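Local coordinates for Myo-inositol 2-dehydrogenase (Thermotoga maritima, PDB 3EZY), which catalyses the NAD(+)-dependent oxidation of myo-inositol to scyllo-inosose and so probably serves in a myo-inositol degradation pathway, at residues D177-R182 with G306-M311; D161-S166 with E202-A207; L29-D34 with P63-V68. All coordinates share one frame; numbering follows the deposited sequence.

Contact 1: D177-R182 with G306-M311; sequences DFDMAR and GEDGKM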
# COMPACT_ATOMS: atom_id res chain seq x y z
N ASP A 177 -21.78 14.91 2.61
CA ASP A 177 -20.60 15.44 1.86
C ASP A 177 -20.55 16.97 1.85
O ASP A 177 -19.48 17.54 1.97
CB ASP A 177 -20.61 14.85 0.45
CG ASP A 177 -20.70 13.35 0.50
OD1 ASP A 177 -19.87 12.79 1.28
OD2 ASP A 177 -21.59 12.73 -0.18
N PHE A 178 -21.70 17.63 1.75
CA PHE A 178 -21.71 19.09 1.86
C PHE A 178 -21.26 19.52 3.27
O PHE A 178 -20.49 20.47 3.39
CB PHE A 178 -23.12 19.64 1.62
CG PHE A 178 -23.63 19.47 0.23
CD1 PHE A 178 -22.87 19.86 -0.87
CD2 PHE A 178 -24.91 18.94 0.01
CE1 PHE A 178 -23.40 19.76 -2.18
CE2 PHE A 178 -25.44 18.82 -1.26
CZ PHE A 178 -24.67 19.23 -2.39
N ASP A 179 -21.73 18.85 4.32
CA ASP A 179 -21.29 19.18 5.66
C ASP A 179 -19.78 18.89 5.77
O ASP A 179 -19.01 19.70 6.33
CB ASP A 179 -22.06 18.38 6.73
CG ASP A 179 -21.57 18.69 8.14
OD1 ASP A 179 -21.84 19.84 8.63
OD2 ASP A 179 -20.83 17.84 8.72
N MET A 180 -19.36 17.74 5.24
CA MET A 180 -17.94 17.38 5.36
C MET A 180 -17.05 18.43 4.68
O MET A 180 -15.95 18.84 5.20
CB MET A 180 -17.70 15.99 4.77
CG MET A 180 -16.32 15.37 5.07
SD MET A 180 -15.72 15.20 6.79
CE MET A 180 -17.26 14.61 7.50
N ALA A 181 -17.51 18.88 3.52
CA ALA A 181 -16.82 19.92 2.79
C ALA A 181 -16.57 21.17 3.61
O ALA A 181 -15.46 21.70 3.60
CB ALA A 181 -17.59 20.28 1.48
N ARG A 182 -17.61 21.68 4.28
CA ARG A 182 -17.52 22.87 5.10
C ARG A 182 -16.61 22.58 6.29
O ARG A 182 -15.77 23.40 6.63
CB ARG A 182 -18.90 23.28 5.63
CG ARG A 182 -19.85 23.73 4.51
CD ARG A 182 -21.22 24.17 5.07
NE ARG A 182 -21.09 25.32 5.97
CZ ARG A 182 -21.29 25.29 7.28
NH1 ARG A 182 -21.62 24.16 7.91
NH2 ARG A 182 -21.15 26.43 7.99
N GLY A 306 -27.36 23.72 14.74
CA GLY A 306 -28.52 23.72 13.87
C GLY A 306 -28.20 24.39 12.56
O GLY A 306 -28.66 24.00 11.49
N GLU A 307 -27.40 25.44 12.67
CA GLU A 307 -26.92 26.18 11.53
C GLU A 307 -26.11 25.30 10.54
O GLU A 307 -26.24 25.46 9.33
CB GLU A 307 -26.09 27.38 12.03
CG GLU A 307 -26.94 28.50 12.69
CD GLU A 307 -27.38 28.24 14.20
OE1 GLU A 307 -28.09 29.14 14.72
OE2 GLU A 307 -27.03 27.22 14.88
N ASP A 308 -25.32 24.35 11.06
CA ASP A 308 -24.65 23.35 10.19
C ASP A 308 -25.69 22.54 9.41
O ASP A 308 -25.53 22.34 8.22
CB ASP A 308 -23.75 22.40 11.03
CG ASP A 308 -22.51 23.10 11.61
OD1 ASP A 308 -21.86 23.89 10.91
OD2 ASP A 308 -22.13 22.82 12.76
N GLY A 309 -26.74 22.08 10.09
CA GLY A 309 -27.87 21.40 9.45
C GLY A 309 -28.48 22.29 8.36
O GLY A 309 -28.74 21.84 7.26
N LYS A 310 -28.72 23.56 8.67
CA LYS A 310 -29.28 24.47 7.67
C LYS A 310 -28.41 24.65 6.40
O LYS A 310 -28.91 24.61 5.25
CB LYS A 310 -29.53 25.85 8.30
CG LYS A 310 -30.31 26.79 7.40
CD LYS A 310 -30.66 28.07 8.17
CE LYS A 310 -31.20 29.17 7.25
NZ LYS A 310 -31.30 30.44 8.06
N MET A 311 -27.12 24.88 6.59
CA MET A 311 -26.23 25.10 5.44
C MET A 311 -26.16 23.89 4.50
O MET A 311 -26.19 24.01 3.27
CB MET A 311 -24.83 25.47 5.92
CG MET A 311 -24.76 26.81 6.71
SD MET A 311 -25.28 28.26 5.69
CE MET A 311 -24.66 27.76 4.02
O HOH W 1 -22.89 21.84 7.18
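R182 reaches from helix 174-185 to the first turns of helix 306-325 and meets both D308 and M311 there. Beyond CB, its CG, set anti to the carbonyl carbon, starts a chain that bends at chi3 (61°) and lies against M311. CD lies 3.9 Å from M311 CB, and NE comes within 3.7 Å of the same carbon, which sits over one guanidinium face near its rim. Farther out, CZ and NH2 of R182 each pass 3.8 Å from M311 CG. NH1 makes the salt bridge: D308 OD1 accepts its N-H at 3.0 Å in a nearly straight bond (171°), lying in the guanidinium plane but using its anti side. NH2 pairs with E188 beyond these helices, while D308 OD2 takes the backbone N of S305, just ahead of helix 306-325. A water accepts from R182 NH1 at 2.7 Å and donates to D179 OD1 and the carbonyl O of D308. D179 and D308 hold their OD1 atoms 4.6 Å apart. With R182 paired to D308 and R125 to D179, the repulsion between the two carboxylates is probably offset, which would favour their ionised forms.

Contact 2: D161-S166 with E202-A207; sequences DYIRVS and EEIGKA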
# COMPACT_ATOMS: atom_id res chain seq x y z
N ASP A 161 -39.73 3.01 -1.57
CA ASP A 161 -40.66 3.77 -0.72
C ASP A 161 -39.94 4.95 -0.09
O ASP A 161 -40.45 6.05 -0.00
CB ASP A 161 -41.11 2.88 0.44
CG ASP A 161 -42.10 1.83 0.03
OD1 ASP A 161 -42.39 1.73 -1.20
OD2 ASP A 161 -42.60 1.12 0.94
N TYR A 162 -38.76 4.65 0.44
CA TYR A 162 -38.00 5.64 1.15
C TYR A 162 -37.48 6.68 0.15
O TYR A 162 -37.50 7.89 0.41
CB TYR A 162 -36.87 4.94 1.95
CG TYR A 162 -35.90 5.93 2.56
CD1 TYR A 162 -36.12 6.44 3.82
CD2 TYR A 162 -34.79 6.39 1.84
CE1 TYR A 162 -35.26 7.37 4.37
CE2 TYR A 162 -33.89 7.32 2.40
CZ TYR A 162 -34.14 7.80 3.66
OH TYR A 162 -33.32 8.71 4.26
N ILE A 163 -37.03 6.22 -1.01
CA ILE A 163 -36.45 7.13 -1.99
C ILE A 163 -37.45 8.21 -2.39
O ILE A 163 -37.11 9.40 -2.45
CB ILE A 163 -35.88 6.38 -3.21
CG1 ILE A 163 -34.63 5.58 -2.80
CG2 ILE A 163 -35.51 7.35 -4.35
CD1 ILE A 163 -33.83 5.01 -4.00
N ARG A 164 -38.70 7.81 -2.61
CA ARG A 164 -39.76 8.76 -2.93
C ARG A 164 -39.96 9.87 -1.93
O ARG A 164 -40.39 10.95 -2.30
CB ARG A 164 -41.09 8.03 -3.09
CG ARG A 164 -41.01 6.96 -4.11
CD ARG A 164 -42.38 6.43 -4.43
NE ARG A 164 -42.24 5.56 -5.58
CZ ARG A 164 -42.12 4.25 -5.50
NH1 ARG A 164 -42.14 3.65 -4.31
NH2 ARG A 164 -42.00 3.54 -6.61
N VAL A 165 -39.68 9.64 -0.65
CA VAL A 165 -39.90 10.70 0.32
C VAL A 165 -38.60 11.35 0.83
O VAL A 165 -38.61 12.12 1.78
CB VAL A 165 -40.82 10.22 1.47
CG1 VAL A 165 -42.23 9.89 0.91
CG2 VAL A 165 -40.25 9.00 2.15
N SER A 166 -37.50 11.09 0.13
CA SER A 166 -36.19 11.40 0.68
C SER A 166 -35.72 12.77 0.26
O SER A 166 -34.72 13.25 0.79
CB SER A 166 -35.18 10.38 0.15
OG SER A 166 -35.04 10.52 -1.26
N GLU A 202 -33.47 1.66 -12.82
CA GLU A 202 -34.45 2.48 -13.55
C GLU A 202 -35.62 2.96 -12.67
O GLU A 202 -36.19 4.02 -12.94
CB GLU A 202 -34.97 1.72 -14.79
CG GLU A 202 -35.98 0.65 -14.40
CD GLU A 202 -36.52 -0.11 -15.61
OE1 GLU A 202 -37.03 -1.24 -15.41
OE2 GLU A 202 -36.40 0.41 -16.76
N GLU A 203 -35.95 2.23 -11.61
CA GLU A 203 -37.02 2.65 -10.69
C GLU A 203 -36.72 3.97 -9.97
O GLU A 203 -37.62 4.80 -9.76
CB GLU A 203 -37.35 1.56 -9.66
CG GLU A 203 -38.06 0.32 -10.25
CD GLU A 203 -39.42 0.64 -10.92
OE1 GLU A 203 -40.27 1.37 -10.33
OE2 GLU A 203 -39.62 0.16 -12.06
N ILE A 204 -35.45 4.18 -9.61
CA ILE A 204 -35.02 5.42 -9.02
C ILE A 204 -35.30 6.54 -10.00
O ILE A 204 -35.75 7.62 -9.62
CB ILE A 204 -33.52 5.32 -8.56
CG1 ILE A 204 -33.42 4.29 -7.43
CG2 ILE A 204 -32.95 6.65 -8.16
CD1 ILE A 204 -32.04 3.68 -7.27
N GLY A 205 -35.04 6.29 -11.28
CA GLY A 205 -35.28 7.31 -12.31
C GLY A 205 -36.75 7.64 -12.48
O GLY A 205 -37.14 8.80 -12.60
N LYS A 206 -37.57 6.59 -12.44
CA LYS A 206 -39.02 6.71 -12.58
C LYS A 206 -39.60 7.46 -11.39
O LYS A 206 -40.57 8.22 -11.52
CB LYS A 206 -39.64 5.32 -12.79
CG LYS A 206 -39.39 4.83 -14.22
CD LYS A 206 -39.39 3.30 -14.35
CE LYS A 206 -40.68 2.70 -13.82
NZ LYS A 206 -41.04 1.41 -14.51
N ALA A 207 -38.97 7.31 -10.23
CA ALA A 207 -39.36 8.08 -9.07
C ALA A 207 -38.87 9.52 -9.11
O ALA A 207 -39.06 10.25 -8.13
CB ALA A 207 -38.89 7.38 -7.79
O HOH W 2 -40.49 4.13 -9.08
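I163 meets I204 where two short helices, 160-164 and 202-206, face each other within the C-terminal domain of this Gfo/Idh/MocA-family enzyme. The first shell is apolar. The CD1 methyl of I163 touches I204 CG1 at 3.5 Å and lies 4.0 Å from I204 CD1, the two side chains crossing at about a right angle. I163 extends its CG1 branch away from its own carbonyl carbon (chi1 -69°) and then straightens at chi2, which brings CD1 onto I204. D209, in the loop after helix 202-206, touches both isoleucines, and P158 adds a further contact to I163. Beside this pair the aliphatic part of R164 passes A207, with R164 CG 4.3 Å from A207 CB. The guanidinium beyond it is linked to the facing helix through solvent: one water accepts from R164 NH2 at 3.0 Å and donates to both the carbonyl O and OE1 of E203. D161 OD1 lies in the guanidinium plane, a long 3.7 Å from R164 NH1, while K206 NZ holds the other carboxylate oxygen, E203 OE2. Behind I163, the chain is held by S166, whose OG also accepts from the backbone N of G168. I163 O receives two donors, the backbone N of S166 at 3.1 Å and S166 OG at 2.6 Å.

Contact 3: L29-D34 with P63-V68; sequences LYAISD and PNVDAV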
# COMPACT_ATOMS: atom_id res chain seq x y z
N LEU A 29 -29.33 5.64 29.68
CA LEU A 29 -30.56 5.46 28.92
C LEU A 29 -31.72 5.32 29.91
O LEU A 29 -31.87 4.27 30.52
CB LEU A 29 -30.48 4.20 28.09
CG LEU A 29 -31.71 3.90 27.21
CD1 LEU A 29 -31.98 5.03 26.20
CD2 LEU A 29 -31.45 2.62 26.50
N TYR A 30 -32.53 6.37 30.04
CA TYR A 30 -33.61 6.37 31.01
C TYR A 30 -34.94 6.04 30.37
O TYR A 30 -35.79 5.42 31.01
CB TYR A 30 -33.69 7.73 31.72
CG TYR A 30 -34.92 7.90 32.59
CD1 TYR A 30 -34.94 7.40 33.88
CD2 TYR A 30 -36.05 8.54 32.12
CE1 TYR A 30 -36.05 7.54 34.68
CE2 TYR A 30 -37.16 8.69 32.91
CZ TYR A 30 -37.16 8.19 34.19
OH TYR A 30 -38.27 8.34 35.01
N ALA A 31 -35.15 6.52 29.15
CA ALA A 31 -36.44 6.33 28.48
C ALA A 31 -36.29 6.07 27.00
O ALA A 31 -35.39 6.60 26.35
CB ALA A 31 -37.36 7.55 28.69
N ILE A 32 -37.19 5.28 26.45
CA ILE A 32 -37.25 5.08 25.02
C ILE A 32 -38.67 5.29 24.54
O ILE A 32 -39.64 5.18 25.32
CB ILE A 32 -36.76 3.65 24.62
CG1 ILE A 32 -37.52 2.54 25.40
CG2 ILE A 32 -35.25 3.55 24.75
CD1 ILE A 32 -37.24 1.13 24.90
N SER A 33 -38.82 5.61 23.27
CA SER A 33 -40.14 5.79 22.70
C SER A 33 -40.07 5.31 21.27
O SER A 33 -39.06 5.51 20.59
CB SER A 33 -40.57 7.27 22.74
OG SER A 33 -41.78 7.46 22.02
N ASP A 34 -41.14 4.65 20.83
CA ASP A 34 -41.25 4.22 19.46
C ASP A 34 -42.72 3.93 19.27
O ASP A 34 -43.41 3.56 20.22
CB ASP A 34 -40.39 2.97 19.22
CG ASP A 34 -40.29 2.60 17.73
OD1 ASP A 34 -41.13 1.82 17.23
OD2 ASP A 34 -39.34 3.03 17.07
N PRO A 63 -40.00 14.59 33.64
CA PRO A 63 -39.06 15.49 34.28
C PRO A 63 -37.74 14.86 34.56
O PRO A 63 -36.81 15.57 34.84
CB PRO A 63 -39.75 15.85 35.61
CG PRO A 63 -40.74 14.75 35.82
CD PRO A 63 -41.23 14.45 34.44
N ASN A 64 -37.63 13.54 34.49
CA ASN A 64 -36.38 12.90 34.77
C ASN A 64 -35.47 13.00 33.53
O ASN A 64 -34.27 12.82 33.62
CB ASN A 64 -36.61 11.41 35.12
CG ASN A 64 -37.24 11.23 36.50
OD1 ASN A 64 -36.82 11.89 37.44
ND2 ASN A 64 -38.21 10.34 36.62
N VAL A 65 -36.07 13.24 32.37
CA VAL A 65 -35.31 13.29 31.09
C VAL A 65 -34.56 14.62 30.90
O VAL A 65 -35.17 15.65 30.81
CB VAL A 65 -36.24 13.05 29.87
CG1 VAL A 65 -35.48 13.32 28.53
CG2 VAL A 65 -36.81 11.62 29.90
N ASP A 66 -33.23 14.58 30.84
CA ASP A 66 -32.42 15.82 30.76
C ASP A 66 -32.13 16.27 29.30
O ASP A 66 -31.99 17.47 28.99
CB ASP A 66 -31.09 15.62 31.50
CG ASP A 66 -31.29 15.29 32.96
OD1 ASP A 66 -32.05 16.05 33.60
OD2 ASP A 66 -30.71 14.29 33.48
N ALA A 67 -32.06 15.29 28.40
CA ALA A 67 -31.70 15.54 27.01
C ALA A 67 -32.33 14.44 26.17
O ALA A 67 -32.60 13.35 26.65
CB ALA A 67 -30.15 15.55 26.85
N VAL A 68 -32.63 14.75 24.92
CA VAL A 68 -33.39 13.85 24.08
C VAL A 68 -32.66 13.61 22.77
O VAL A 68 -32.14 14.56 22.16
CB VAL A 68 -34.76 14.49 23.77
CG1 VAL A 68 -35.57 13.61 22.86
CG2 VAL A 68 -35.54 14.77 25.06
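Y30 turns one face of its ring toward N64, whose CB lies 3.8 Å from the ring centroid and 30° off its normal, a CH-pi contact. The pair belongs to the NAD-binding Rossmann domain and joins strand 27-33 to the loop that leads from helix 56-61 into strand 67-70. Tyrosine CG is anti to the backbone N, which directs the ring out to this loop. The carboxamide of N64 stands steeply against the ring, their planes 72° apart, and the two side chains meet at a slant. From there ND2 donates to Y30 OH at 2.6 Å in a short, bent bond (141°), with the hydroxyl lying out of the amide plane. V65 comes to the same tyrosine obliquely: its CG2 is 3.9 Å from Y30 CD2 and also packs against A31 CB at 4.3 Å. L59 of helix 56-61 touches A31 as well, extending the apolar layer on this side of the parallel sheet. V65 O is taken by K89. The tyrosine thus meets the loop in two ways, its aromatic surface packing on aliphatic carbon while its hydroxyl accepts an amide N-H, so both the ring and the hydroxyl of Y30 have partners in this loop.

In the fold
Contact 3 comes first along the chain, closing within the Rossmann domain before the others open; its two strands flank strand 3-8 in the parallel sheet. Contacts 1 and 2 follow, their segments alternating in the order 161-166, 177-182, 202-207 and 306-311. Contact 2 lies in the C-terminal domain, as does helix 174-185 of contact 1, which packs on strand 212-219 of the mixed sheet; contact 1 ties it to helix 306-325. The centres of contacts 1 and 2 are about 24 Å apart; that of contact 3 is about 27 Å from contact 1's and about 34 Å from contact 2's. K310 of segment 306-311 pairs with D105 of helix 101-114, linking helix 306-325 to the nucleotide-binding domain.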